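Local coordinates for Dbv8 protein (Nonomuraea, PDB 4MFZ) that probably transfers long-chain acyl groups such as decanoyl from coenzyme A to an amine during assembly of glycopeptide antibiotics, as a GNAT-family N-acyltransferase, at residues A[72-75]-A[76-79]; A[97-100]-A[101-105]; A[150-153]-A[154-157]; A[184-187]-A[188-192]; A[193-197]-A[198-202]. One frame throughout, in Å; residues are numbered along the deposited sequence.

Contact 1. Residues A[72-75]-A[76-79]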
loop_
_atom_site.group_PDB
_atom_site.type_symbol
_atom_site.label_atom_id
_atom_site.label_comp_id
_atom_site.label_asym_id
_atom_site.label_seq_id
_atom_site.Cartn_x
_atom_site.Cartn_y
_atom_site.Cartn_z
ATOM N N ALA A 72 13.008 1.143 -13.635
ATOM C CA ALA A 72 14.470 1.026 -13.871
ATOM C C ALA A 72 15.405 2.001 -13.128
ATOM O O ALA A 72 16.452 1.558 -12.612
ATOM C CB ALA A 72 14.787 1.022 -15.373
ATOM N N PRO A 73 15.066 3.314 -13.078
ATOM C CA PRO A 73 15.981 4.196 -12.317
ATOM C C PRO A 73 16.094 3.767 -10.835
ATOM O O PRO A 73 17.180 3.846 -10.227
ATOM C CB PRO A 73 15.331 5.586 -12.439
ATOM C CG PRO A 73 13.883 5.305 -12.692
ATOM C CD PRO A 73 13.837 4.020 -13.489
ATOM N N ASP A 74 14.988 3.279 -10.272
ATOM C CA ASP A 74 14.987 2.866 -8.873
ATOM C C ASP A 74 15.689 1.543 -8.653
ATOM O O ASP A 74 16.389 1.392 -7.662
ATOM C CB ASP A 74 13.572 2.840 -8.322
ATOM C CG ASP A 74 12.969 4.225 -8.238
ATOM O OD1 ASP A 74 13.198 4.922 -7.235
ATOM O OD2 ASP A 74 12.269 4.614 -9.185
ATOM N N VAL A 75 15.516 0.605 -9.583
ATOM C CA VAL A 75 16.142 -0.697 -9.483
ATOM C C VAL A 75 17.641 -0.546 -9.190
ATOM O O VAL A 75 18.147 -1.093 -8.203
ATOM C CB VAL A 75 15.898 -1.546 -10.744
ATOM C CG1 VAL A 75 16.817 -2.755 -10.787
ATOM C CG2 VAL A 75 14.453 -2.009 -10.790
ATOM N N GLU A 76 18.332 0.219 -10.032
ATOM C CA GLU A 76 19.764 0.442 -9.877
ATOM C C GLU A 76 20.146 1.098 -8.536
ATOM O O GLU A 76 21.118 0.679 -7.889
ATOM C CB GLU A 76 20.321 1.228 -11.071
ATOM C CG GLU A 76 20.305 0.445 -12.386
ATOM C CD GLU A 76 20.695 -1.029 -12.249
ATOM O OE1 GLU A 76 21.772 -1.354 -11.725
ATOM O OE2 GLU A 76 19.927 -1.897 -12.686
ATOM N N GLU A 77 19.378 2.107 -8.118
ATOM C CA GLU A 77 19.604 2.727 -6.807
ATOM C C GLU A 77 19.413 1.723 -5.662
ATOM O O GLU A 77 20.256 1.644 -4.760
ATOM C CB GLU A 77 18.692 3.924 -6.582
ATOM C CG GLU A 77 18.864 5.052 -7.576
ATOM C CD GLU A 77 18.325 6.375 -7.042
ATOM O OE1 GLU A 77 17.147 6.453 -6.606
ATOM O OE2 GLU A 77 19.098 7.356 -7.053
ATOM N N ILE A 78 18.313 0.961 -5.718
ATOM C CA ILE A 78 18.010 -0.040 -4.687
ATOM C C ILE A 78 19.095 -1.093 -4.608
ATOM O O ILE A 78 19.558 -1.423 -3.507
ATOM C CB ILE A 78 16.642 -0.737 -4.865
ATOM C CG1 ILE A 78 15.516 0.296 -4.783
ATOM C CG2 ILE A 78 16.470 -1.798 -3.766
ATOM C CD1 ILE A 78 14.135 -0.205 -5.170
ATOM N N VAL A 79 19.512 -1.601 -5.766
ATOM C CA VAL A 79 20.602 -2.567 -5.830
ATOM C C VAL A 79 21.922 -2.004 -5.266
ATOM O O VAL A 79 22.530 -2.630 -4.399
ATOM C CB VAL A 79 20.748 -3.204 -7.241
ATOM C CG1 VAL A 79 21.944 -4.146 -7.304
ATOM C CG2 VAL A 79 19.496 -3.982 -7.604
#
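The carbonyl oxygen of Asp-74 receives the N-H of Ile-78 four residues on, with 2.8 Å between Asp-74 O and Ile-78 N and a nearly straight bond of 171°. One residue further, Val-79 N bonds Val-75 O in the same way. Two residues earlier the bond is slack, Glu-76 N reaching Ala-72 O at a weak 3.5 Å. These i-to-i+4 bonds mark the first turns of an alpha-helix, where Pro-73 fits well because its ring nitrogen has no hydrogen to offer. Around the bonded oxygens the side chains pack closely: Ile-78 lays CG1 3.2 Å from Asp-74 O, while CG1 of Val-75 and CG2 of Val-79 meet at 4.3 Å on one apolar side of the helix, where short branched side chains suit close packing on helix 58-67. Val-75 CG1 also lies 3.7 Å from Glu-76 OE2, whose chain bends back at chi2 (-40°). Asp-74 OD1 and Glu-77 OE1 approach to 4.3 Å, and this like-charge pair is probably eased by Arg-171, which makes salt bridges to both residues, and by the Tyr-129 hydroxyl, bonded to both. Arg-62 pairs with Glu-76. The valines and Ile-78 rest on Leu-65 of helix 58-67, whereas Asp-74 packs against Val-167 of helix 162-174.

Contact 2. Residues A[97-100]-A[101-105]. With NA (sodium ion), chain C.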
loop_
_atom_site.group_PDB
_atom_site.type_symbol
_atom_site.label_atom_id
_atom_site.label_comp_id
_atom_site.label_asym_id
_atom_site.label_seq_id
_atom_site.Cartn_x
_atom_site.Cartn_y
_atom_site.Cartn_z
ATOM N N ARG A 97 15.007 -6.525 12.932
ATOM C CA ARG A 97 13.924 -6.502 13.920
ATOM C C ARG A 97 12.570 -6.123 13.315
ATOM O O ARG A 97 11.545 -6.686 13.697
ATOM C CB ARG A 97 14.322 -5.604 15.123
ATOM C CG ARG A 97 15.465 -6.236 15.911
ATOM C CD ARG A 97 16.270 -5.272 16.781
ATOM N NE ARG A 97 17.366 -5.971 17.481
ATOM C CZ ARG A 97 18.445 -6.467 16.875
ATOM N NH1 ARG A 97 18.631 -6.331 15.536
ATOM N NH2 ARG A 97 19.377 -7.073 17.604
ATOM N N ALA A 98 12.555 -5.185 12.371
ATOM C CA ALA A 98 11.345 -4.894 11.573
ATOM C C ALA A 98 10.833 -6.139 10.845
ATOM O O ALA A 98 9.657 -6.417 10.876
ATOM C CB ALA A 98 11.601 -3.769 10.568
ATOM N N HIS A 99 11.720 -6.865 10.175
ATOM C CA HIS A 99 11.362 -8.119 9.514
ATOM C C HIS A 99 10.787 -9.128 10.506
ATOM O O HIS A 99 9.796 -9.812 10.226
ATOM C CB HIS A 99 12.589 -8.693 8.815
ATOM C CG HIS A 99 12.464 -10.147 8.473
ATOM N ND1 HIS A 99 11.610 -10.605 7.521
ATOM C CD2 HIS A 99 13.096 -11.268 9.011
ATOM C CE1 HIS A 99 11.711 -11.947 7.456
ATOM N NE2 HIS A 99 12.598 -12.348 8.382
ATOM N N HIS A 100 11.401 -9.197 11.680
ATOM C CA HIS A 100 10.974 -10.112 12.713
ATOM C C HIS A 100 9.561 -9.816 13.122
ATOM O O HIS A 100 8.784 -10.741 13.278
ATOM C CB HIS A 100 11.925 -10.075 13.926
ATOM C CG HIS A 100 11.691 -11.197 14.913
ATOM N ND1 HIS A 100 12.447 -11.360 16.027
ATOM C CD2 HIS A 100 10.767 -12.253 14.903
ATOM C CE1 HIS A 100 12.010 -12.451 16.704
ATOM N NE2 HIS A 100 10.985 -12.994 16.006
ATOM N N GLU A 101 9.232 -8.524 13.286
ATOM C CA GLU A 101 7.901 -8.053 13.670
ATOM C C GLU A 101 6.853 -8.560 12.660
ATOM O O GLU A 101 5.769 -8.967 13.069
ATOM C CB GLU A 101 7.868 -6.508 13.776
ATOM C CG GLU A 101 6.515 -5.867 14.109
ATOM C CD GLU A 101 6.547 -4.314 14.231
ATOM O OE1 GLU A 101 7.205 -3.580 13.421
ATOM O OE2 GLU A 101 5.870 -3.799 15.150
ATOM N N LEU A 102 7.203 -8.590 11.370
ATOM C CA LEU A 102 6.284 -9.031 10.308
ATOM C C LEU A 102 6.081 -10.538 10.242
ATOM O O LEU A 102 4.972 -10.969 9.953
ATOM C CB LEU A 102 6.729 -8.521 8.904
ATOM C CG LEU A 102 6.967 -7.018 8.807
ATOM C CD1 LEU A 102 7.248 -6.629 7.360
ATOM C CD2 LEU A 102 5.782 -6.238 9.345
ATOM N N VAL A 103 7.112 -11.343 10.500
ATOM C CA VAL A 103 6.901 -12.793 10.494
ATOM C C VAL A 103 6.198 -13.299 11.752
ATOM O O VAL A 103 5.518 -14.307 11.711
ATOM C CB VAL A 103 8.186 -13.619 10.204
ATOM C CG1 VAL A 103 8.919 -13.052 8.997
ATOM C CG2 VAL A 103 9.095 -13.700 11.414
ATOM N N ARG A 104 6.378 -12.588 12.860
ATOM C CA ARG A 104 5.774 -12.911 14.159
ATOM C C ARG A 104 4.224 -12.911 14.186
ATOM O O ARG A 104 3.631 -13.706 14.912
ATOM C CB ARG A 104 6.322 -11.923 15.198
ATOM C CG ARG A 104 5.814 -12.093 16.615
ATOM C CD ARG A 104 6.689 -13.097 17.344
ATOM N NE ARG A 104 6.467 -13.017 18.779
ATOM C CZ ARG A 104 5.426 -13.561 19.391
ATOM N NH1 ARG A 104 4.515 -14.234 18.686
ATOM N NH2 ARG A 104 5.297 -13.431 20.708
ATOM N N HIS A 105 3.566 -12.010 13.446
ATOM C CA HIS A 105 2.106 -12.084 13.262
ATOM C C HIS A 105 1.696 -12.214 11.820
ATOM O O HIS A 105 0.686 -11.672 11.390
ATOM C CB HIS A 105 1.391 -10.912 13.937
ATOM C CG HIS A 105 1.731 -10.769 15.403
ATOM N ND1 HIS A 105 1.467 -11.737 16.307
ATOM C CD2 HIS A 105 2.386 -9.761 16.090
ATOM C CE1 HIS A 105 1.908 -11.357 17.513
ATOM N NE2 HIS A 105 2.475 -10.146 17.383
HETATM NA NA NA C . 3.269 -8.839 18.987
HETATM O O HOH W 1 7.883 -3.962 10.846
HETATM O O HOH W 2 3.818 -8.966 21.500
HETATM O O HOH W 3 2.933 -7.030 17.689
HETATM O O HOH W 4 5.392 -8.499 18.497
HETATM O O HOH W 5 1.503 -7.635 19.738
#
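His-99 and Val-103, one helical turn apart, meet obliquely, with Val-103 CG1 3.4 Å from His-99 CE1. The His-100 side chain crosses that of the same valine at about a right angle and brings CD2 within 4.1 Å of Val-103 CG2. A short branched residue suits this place, since each of its two methyls serves a different imidazole. In His-99, CG points opposite the backbone N (chi1 162°), which swings the ring along the helix toward Val-103 while ND1 bonds the Thr-138 hydroxyl; His-100 ND1 bonds Gly-47 O. On another side of the helix, water 1 donates to both Ala-98 O and Glu-101 OE1, at 2.7 Å from the latter, and Trp-39 NE1 bonds that same carboxylate oxygen. Where the helix gives way to loop, Arg-104 lays CG over one face of the His-105 ring, 3.9 Å above its plane and toward the rim. The NE2 of His-105 binds a sodium ion at 2.2 Å, and four waters are its other ligands here. Helix 89-104 thus lies between helix 37-46, met by His-100 and Glu-101, and helix 130-148, where Val-103 touches Ala-141; Leu-102 packs on both helix 130-148 and helix 182-192.

Contact 3. Residues A[150-153]-A[154-157]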
loop_
_atom_site.group_PDB
_atom_site.type_symbol
_atom_site.label_atom_id
_atom_site.label_comp_id
_atom_site.label_asym_id
_atom_site.label_seq_id
_atom_site.Cartn_x
_atom_site.Cartn_y
_atom_site.Cartn_z
ATOM N N ASP A 150 -2.607 -22.441 0.131
ATOM C CA ASP A 150 -2.794 -22.843 -1.265
ATOM C C ASP A 150 -3.111 -21.677 -2.217
ATOM O O ASP A 150 -3.819 -21.858 -3.209
ATOM C CB ASP A 150 -3.821 -23.997 -1.388
ATOM C CG ASP A 150 -3.312 -25.292 -0.758
ATOM O OD1 ASP A 150 -2.223 -25.771 -1.167
ATOM O OD2 ASP A 150 -3.978 -25.828 0.164
ATOM N N ILE A 151 -2.575 -20.490 -1.918
ATOM C CA ILE A 151 -2.754 -19.352 -2.812
ATOM C C ILE A 151 -2.093 -19.709 -4.130
ATOM O O ILE A 151 -0.932 -20.074 -4.145
ATOM C CB ILE A 151 -2.125 -18.033 -2.281
ATOM C CG1 ILE A 151 -2.503 -17.773 -0.819
ATOM C CG2 ILE A 151 -2.505 -16.864 -3.180
ATOM C CD1 ILE A 151 -3.959 -17.444 -0.559
ATOM N N PRO A 152 -2.823 -19.599 -5.247
ATOM C CA PRO A 152 -2.167 -19.893 -6.532
ATOM C C PRO A 152 -0.915 -19.015 -6.793
ATOM O O PRO A 152 -0.868 -17.868 -6.371
ATOM C CB PRO A 152 -3.270 -19.597 -7.558
ATOM C CG PRO A 152 -4.552 -19.755 -6.788
ATOM C CD PRO A 152 -4.223 -19.166 -5.433
ATOM N N GLU A 153 0.073 -19.555 -7.504
ATOM C CA GLU A 153 1.313 -18.836 -7.764
ATOM C C GLU A 153 1.075 -17.476 -8.461
ATOM O O GLU A 153 1.671 -16.469 -8.089
ATOM C CB GLU A 153 2.277 -19.734 -8.558
ATOM C CG GLU A 153 3.720 -19.268 -8.579
ATOM C CD GLU A 153 4.437 -19.356 -7.209
ATOM O OE1 GLU A 153 3.919 -19.966 -6.215
ATOM O OE2 GLU A 153 5.562 -18.801 -7.133
ATOM N N ALA A 154 0.183 -17.450 -9.446
ATOM C CA ALA A 154 -0.156 -16.229 -10.166
ATOM C C ALA A 154 -0.725 -15.122 -9.263
ATOM O O ALA A 154 -0.391 -13.944 -9.450
ATOM C CB ALA A 154 -1.143 -16.524 -11.291
ATOM N N THR A 155 -1.590 -15.474 -8.320
ATOM C CA THR A 155 -2.144 -14.421 -7.479
ATOM C C THR A 155 -1.117 -13.873 -6.477
ATOM O O THR A 155 -1.096 -12.680 -6.218
ATOM C CB THR A 155 -3.573 -14.717 -6.934
ATOM O OG1 THR A 155 -3.599 -14.807 -5.507
ATOM C CG2 THR A 155 -4.192 -15.923 -7.624
ATOM N N THR A 156 -0.216 -14.724 -5.994
ATOM C CA THR A 156 0.933 -14.252 -5.205
ATOM C C THR A 156 1.739 -13.214 -6.028
ATOM O O THR A 156 1.959 -12.091 -5.556
ATOM C CB THR A 156 1.854 -15.410 -4.800
ATOM O OG1 THR A 156 1.167 -16.277 -3.886
ATOM C CG2 THR A 156 3.141 -14.896 -4.175
ATOM N N TRP A 157 2.162 -13.578 -7.247
ATOM C CA TRP A 157 2.960 -12.636 -8.079
ATOM C C TRP A 157 2.299 -11.343 -8.438
ATOM O O TRP A 157 2.942 -10.296 -8.373
ATOM C CB TRP A 157 3.694 -13.316 -9.252
ATOM C CG TRP A 157 4.871 -14.072 -8.667
ATOM C CD1 TRP A 157 4.966 -15.433 -8.421
ATOM C CD2 TRP A 157 6.129 -13.500 -8.128
ATOM N NE1 TRP A 157 6.165 -15.742 -7.812
ATOM C CE2 TRP A 157 6.904 -14.628 -7.606
ATOM C CE3 TRP A 157 6.662 -12.219 -8.041
ATOM C CZ2 TRP A 157 8.154 -14.462 -7.033
ATOM C CZ3 TRP A 157 7.919 -12.058 -7.451
ATOM C CH2 TRP A 157 8.650 -13.160 -6.969
HETATM O O HOH W 6 1.381 -18.795 -3.694
#
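Glu-153 opens helix 153-160 directly after the N-cap residue Pro-152, and its side chain runs beside that of Trp-157, one turn on, both pointing the same way. From CB, 3.2 Å from Ala-154 N, chi1 (-164°) puts CG 4.0 Å from Trp-157 CD1, and the bend at chi2 turns the carboxylate to the indole. At the tip, OE2 accepts the indole N-H in a bent bond (141°), 3.2 Å from NE1. The oxygen lies at the ring edge, close to the indole plane, yet the donor stands above the carboxylate plane, 42° out of it. Because Arg-143 forms a salt bridge with the same OE2, a carboxylate suits this place, its charge probably shared between the indole N-H and the arginine. Meanwhile Pro-152, whose ring cannot donate, lends its carbonyl oxygen to Thr-156 N and, weakly, to Thr-155 N. Ile-151 spreads toward Phe-239 of helix 226-243, and its CG2 comes 3.3 Å from Thr-155 OG1. Thr-156 OG1 bonds His-146 ND1 and also water 6, which donates to Ile-151 O at 2.7 Å.

Contact 4. Residues A[184-187]-A[188-192]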
loop_
_atom_site.group_PDB
_atom_site.type_symbol
_atom_site.label_atom_id
_atom_site.label_comp_id
_atom_site.label_asym_id
_atom_site.label_seq_id
_atom_site.Cartn_x
_atom_site.Cartn_y
_atom_site.Cartn_z
ATOM N N TRP A 184 0.756 0.115 3.824
ATOM C CA TRP A 184 0.081 -0.787 2.885
ATOM C C TRP A 184 0.987 -1.940 2.467
ATOM O O TRP A 184 0.577 -3.110 2.536
ATOM C CB TRP A 184 -0.459 -0.001 1.691
ATOM C CG TRP A 184 -1.355 -0.758 0.743
ATOM C CD1 TRP A 184 -1.125 -1.026 -0.617
ATOM C CD2 TRP A 184 -2.674 -1.337 1.028
ATOM N NE1 TRP A 184 -2.179 -1.695 -1.167
ATOM C CE2 TRP A 184 -3.146 -1.913 -0.233
ATOM C CE3 TRP A 184 -3.495 -1.403 2.153
ATOM C CZ2 TRP A 184 -4.374 -2.541 -0.334
ATOM C CZ3 TRP A 184 -4.723 -2.052 2.043
ATOM C CH2 TRP A 184 -5.148 -2.608 0.822
ATOM N N LEU A 185 2.231 -1.647 2.070
ATOM C CA LEU A 185 3.220 -2.705 1.823
ATOM C C LEU A 185 3.342 -3.653 3.018
ATOM O O LEU A 185 3.387 -4.869 2.815
ATOM C CB LEU A 185 4.610 -2.154 1.489
ATOM C CG LEU A 185 4.784 -1.249 0.273
ATOM C CD1 LEU A 185 6.229 -0.729 0.211
ATOM C CD2 LEU A 185 4.393 -2.018 -0.989
ATOM N N THR A 186 3.401 -3.094 4.235
ATOM C CA THR A 186 3.452 -3.898 5.482
ATOM C C THR A 186 2.281 -4.864 5.614
ATOM O O THR A 186 2.477 -6.068 5.804
ATOM C CB THR A 186 3.590 -3.006 6.744
ATOM O OG1 THR A 186 4.797 -2.278 6.640
ATOM C CG2 THR A 186 3.680 -3.820 7.997
ATOM N N LEU A 187 1.068 -4.351 5.486
ATOM C CA LEU A 187 -0.119 -5.192 5.496
ATOM C C LEU A 187 -0.105 -6.309 4.415
ATOM O O LEU A 187 -0.480 -7.459 4.679
ATOM C CB LEU A 187 -1.328 -4.292 5.327
ATOM C CG LEU A 187 -2.654 -4.819 5.842
ATOM C CD1 LEU A 187 -2.579 -4.964 7.372
ATOM C CD2 LEU A 187 -3.753 -3.842 5.420
ATOM N N LEU A 188 0.352 -5.967 3.219
ATOM C CA LEU A 188 0.399 -6.901 2.093
ATOM C C LEU A 188 1.436 -7.999 2.334
ATOM O O LEU A 188 1.162 -9.183 2.141
ATOM C CB LEU A 188 0.728 -6.145 0.812
ATOM C CG LEU A 188 0.736 -7.001 -0.475
ATOM C CD1 LEU A 188 0.283 -6.145 -1.671
ATOM C CD2 LEU A 188 2.116 -7.573 -0.696
ATOM N N VAL A 189 2.620 -7.607 2.791
ATOM C CA VAL A 189 3.679 -8.581 3.019
ATOM C C VAL A 189 3.484 -9.426 4.299
ATOM O O VAL A 189 4.166 -10.440 4.474
ATOM C CB VAL A 189 5.110 -7.950 2.928
ATOM C CG1 VAL A 189 5.625 -7.536 4.291
ATOM C CG2 VAL A 189 6.080 -8.958 2.326
ATOM N N ARG A 190 2.544 -9.014 5.152
ATOM C CA ARG A 190 2.043 -9.852 6.231
ATOM C C ARG A 190 0.896 -10.770 5.807
ATOM O O ARG A 190 0.218 -11.311 6.670
ATOM C CB ARG A 190 1.551 -9.012 7.403
ATOM C CG ARG A 190 2.614 -8.508 8.358
ATOM C CD ARG A 190 1.954 -7.632 9.434
ATOM N NE ARG A 190 1.148 -8.449 10.322
ATOM C CZ ARG A 190 -0.126 -8.240 10.646
ATOM N NH1 ARG A 190 -0.777 -7.181 10.218
ATOM N NH2 ARG A 190 -0.734 -9.121 11.436
ATOM N N GLY A 191 0.672 -10.940 4.497
ATOM C CA GLY A 191 -0.290 -11.945 4.005
ATOM C C GLY A 191 -1.745 -11.556 4.167
ATOM O O GLY A 191 -2.612 -12.414 4.177
ATOM N N LEU A 192 -2.016 -10.263 4.257
ATOM C CA LEU A 192 -3.364 -9.732 4.531
ATOM C C LEU A 192 -3.992 -8.928 3.376
ATOM O O LEU A 192 -5.075 -8.331 3.542
ATOM C CB LEU A 192 -3.310 -8.808 5.770
ATOM C CG LEU A 192 -3.758 -9.378 7.129
ATOM C CD1 LEU A 192 -3.552 -10.871 7.216
ATOM C CD2 LEU A 192 -3.138 -8.692 8.356
#
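Apolar packing between Leu-187 and Leu-192 closes the last turn of helix 182-192. The two side chains cross at about a right angle, CD1 of Leu-187 lying 3.9 Å from CD2 of Leu-192, while Leu-187 CG reaches Leu-192 CB at 4.0 Å. With CG of Leu-187 swung opposite the backbone N (chi1 -156°), its methyl groups extend beside the helix end, and CD1 also approaches the Arg-190 guanidinium, 4.0 Å from NH1. Trp-184 packs against Val-193 of the following strand. Among the backbone bonds, Val-189 N to Leu-185 O is short at 2.8 Å, and Leu-188 and Arg-190 bond Trp-184 and Thr-186 in the same i-to-i+4 pattern. The pattern then changes: Leu-192 N reaches five residues back to Leu-187 O at 3.2 Å, and inside that wider turn Gly-191 N bonds Leu-188 O, three back, at 3.0 Å. This pair of bonds is a Schellman motif with Gly-191 as its C-prime residue, a natural place for glycine because phi there is positive (76°). The polar side chains find backbone carbonyls. Arg-190 runs its aliphatic part past Thr-186 O, with CG 3.5 Å from it, before bending at chi3 so that NH2 bonds His-105 O; a long, flexible chain suits a buried position whose charged end must reach a carbonyl oxygen. The Thr-186 hydroxyl bonds Pro-182 O within its own helix.

Contact 5. Residues A[193-197]-A[198-202]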
loop_
_atom_site.group_PDB
_atom_site.type_symbol
_atom_site.label_atom_id
_atom_site.label_comp_id
_atom_site.label_asym_id
_atom_site.label_seq_id
_atom_site.Cartn_x
_atom_site.Cartn_y
_atom_site.Cartn_z
ATOM N N VAL A 193 -3.299 -8.855 2.245
ATOM C CA VAL A 193 -3.856 -8.162 1.058
ATOM C C VAL A 193 -3.676 -9.091 -0.131
ATOM O O VAL A 193 -2.587 -9.650 -0.324
ATOM C CB VAL A 193 -3.160 -6.790 0.768
ATOM C CG1 VAL A 193 -3.778 -6.083 -0.446
ATOM C CG2 VAL A 193 -3.221 -5.853 1.995
ATOM N N TYR A 194 -4.734 -9.256 -0.917
ATOM C CA TYR A 194 -4.684 -10.060 -2.172
ATOM C C TYR A 194 -5.191 -9.246 -3.332
ATOM O O TYR A 194 -6.199 -8.580 -3.218
ATOM C CB TYR A 194 -5.462 -11.391 -1.993
ATOM C CG TYR A 194 -4.782 -12.148 -0.903
ATOM C CD1 TYR A 194 -5.032 -11.848 0.458
ATOM C CD2 TYR A 194 -3.759 -13.040 -1.212
ATOM C CE1 TYR A 194 -4.299 -12.483 1.471
ATOM C CE2 TYR A 194 -3.051 -13.680 -0.214
ATOM C CZ TYR A 194 -3.319 -13.406 1.106
ATOM O OH TYR A 194 -2.547 -14.050 2.048
ATOM N N ARG A 195 -4.463 -9.266 -4.440
ATOM C CA ARG A 195 -4.957 -8.641 -5.644
ATOM C C ARG A 195 -5.624 -9.705 -6.516
ATOM O O ARG A 195 -5.013 -10.686 -6.864
ATOM C CB ARG A 195 -3.829 -7.967 -6.423
ATOM C CG ARG A 195 -4.288 -7.466 -7.796
ATOM C CD ARG A 195 -3.368 -6.408 -8.394
ATOM N NE ARG A 195 -4.001 -5.835 -9.592
ATOM C CZ ARG A 195 -3.600 -4.715 -10.194
ATOM N NH1 ARG A 195 -2.559 -4.010 -9.723
ATOM N NH2 ARG A 195 -4.252 -4.276 -11.271
ATOM N N LEU A 196 -6.884 -9.498 -6.865
ATOM C CA LEU A 196 -7.575 -10.453 -7.710
ATOM C C LEU A 196 -8.002 -9.710 -8.969
ATOM O O LEU A 196 -8.956 -8.945 -8.947
ATOM C CB LEU A 196 -8.783 -11.110 -6.991
ATOM C CG LEU A 196 -8.714 -11.701 -5.571
ATOM C CD1 LEU A 196 -10.097 -12.127 -5.050
ATOM C CD2 LEU A 196 -7.721 -12.857 -5.493
ATOM N N GLY A 197 -7.277 -9.929 -10.055
ATOM C CA GLY A 197 -7.510 -9.184 -11.294
ATOM C C GLY A 197 -7.203 -7.722 -11.055
ATOM O O GLY A 197 -6.101 -7.395 -10.596
ATOM N N ARG A 198 -8.188 -6.848 -11.274
ATOM C CA ARG A 198 -7.969 -5.399 -11.173
ATOM C C ARG A 198 -8.007 -4.829 -9.750
ATOM O O ARG A 198 -7.576 -3.699 -9.546
ATOM C CB ARG A 198 -8.986 -4.645 -12.032
ATOM C CG ARG A 198 -8.807 -3.115 -12.161
ATOM C CD ARG A 198 -7.520 -2.691 -12.901
ATOM N NE ARG A 198 -7.289 -1.228 -12.943
ATOM C CZ ARG A 198 -6.968 -0.487 -11.875
ATOM N NH1 ARG A 198 -6.817 -1.062 -10.678
ATOM N NH2 ARG A 198 -6.749 0.825 -11.993
ATOM N N LEU A 199 -8.572 -5.570 -8.797
ATOM C CA LEU A 199 -8.865 -4.989 -7.489
ATOM C C LEU A 199 -8.086 -5.677 -6.387
ATOM O O LEU A 199 -7.715 -6.851 -6.534
ATOM C CB LEU A 199 -10.385 -5.078 -7.185
ATOM C CG LEU A 199 -11.392 -4.533 -8.206
ATOM C CD1 LEU A 199 -12.819 -4.589 -7.645
ATOM C CD2 LEU A 199 -11.116 -3.105 -8.626
ATOM N N GLN A 200 -7.868 -4.953 -5.287
ATOM C CA GLN A 200 -7.189 -5.494 -4.090
ATOM C C GLN A 200 -8.158 -5.596 -2.889
ATOM O O GLN A 200 -9.055 -4.777 -2.723
ATOM C CB GLN A 200 -6.001 -4.615 -3.668
ATOM C CG GLN A 200 -4.740 -4.669 -4.542
ATOM C CD GLN A 200 -3.738 -3.576 -4.167
ATOM O OE1 GLN A 200 -4.118 -2.530 -3.641
ATOM N NE2 GLN A 200 -2.463 -3.801 -4.459
ATOM N N TYR A 201 -7.977 -6.610 -2.060
ATOM C CA TYR A 201 -8.874 -6.816 -0.936
ATOM C C TYR A 201 -8.003 -7.071 0.274
ATOM O O TYR A 201 -7.084 -7.888 0.195
ATOM C CB TYR A 201 -9.746 -8.051 -1.171
ATOM C CG TYR A 201 -10.561 -7.976 -2.431
ATOM C CD1 TYR A 201 -10.045 -8.449 -3.648
ATOM C CD2 TYR A 201 -11.845 -7.413 -2.416
ATOM C CE1 TYR A 201 -10.793 -8.349 -4.821
ATOM C CE2 TYR A 201 -12.602 -7.326 -3.582
ATOM C CZ TYR A 201 -12.075 -7.797 -4.775
ATOM O OH TYR A 201 -12.839 -7.692 -5.918
ATOM N N ASN A 202 -8.283 -6.391 1.383
ATOM C CA ASN A 202 -7.603 -6.743 2.620
ATOM C C ASN A 202 -8.549 -7.319 3.672
ATOM O O ASN A 202 -9.682 -6.898 3.802
ATOM C CB ASN A 202 -6.767 -5.597 3.175
ATOM C CG ASN A 202 -7.599 -4.463 3.681
ATOM O OD1 ASN A 202 -8.241 -3.753 2.895
ATOM N ND2 ASN A 202 -7.562 -4.242 4.999
#
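Strands 193-196 and 199-202 run antiparallel, the axes of these short segments 4.6 Å apart at closest approach and 154° between their directions. Tyr-194 and Tyr-201 form a hydrogen-bonded pair, each N 2.9 Å from the other's O, and Leu-196 N bonds Leu-199 O at 2.8 Å. On the face bearing Tyr-194, Leu-196, Leu-199 and Tyr-201, the Leu-196 side chain stands across that of Tyr-201 at about a right angle, CD1 3.8 Å from CE1. Leu-196 packs onward against Phe-239 of helix 226-243. A tyrosine suits position 201: its ring packs on Leu-196 and its hydroxyl bonds Ser-232 of the same helix. The strands make a beta hairpin closed by a type II' turn from Leu-196 to Leu-199; Gly-197 suits its first inner corner, where phi is positive (64°), and the closing bond from Leu-199 N to Leu-196 O is weak. On the other face, Val-193 CG2 touches Asn-202 CB at 3.7 Å, and CB of Arg-195 meets CG of Gln-200 at 3.9 Å. Arg-195 is extended from CG to NE, which brings its NE-H straight to Gly-197 O, 2.8 Å away and in the guanidinium plane, so this side chain bonds the turn residue two places ahead. Arg-198 touches the bound decanoyl-CoA, its guanidinium held by the carbonyl oxygens of Pro-218 and Gly-222.

How the contacts relate
Along the chain the five contacts come in series; none nests in or crosses another. Each is local: contact 1 spans the opening turns of helix 72-81, contact 2 the end of helix 89-104, contact 3 the loop entering helix 153-160, contact 4 the end of helix 182-192 and contact 5 the turn of the hairpin that follows. Contact 1 stands apart, about 10 Å from contact 4 at the nearest atoms. Contact 2 meets contact 4 through Leu-102 against Thr-186 and Val-189. Contacts 3 and 4 both reach contact 5, by Ile-151 on Tyr-194 and Leu-188 on Val-193, tying the helical N-terminal region to the edge of the GNAT-like sheet.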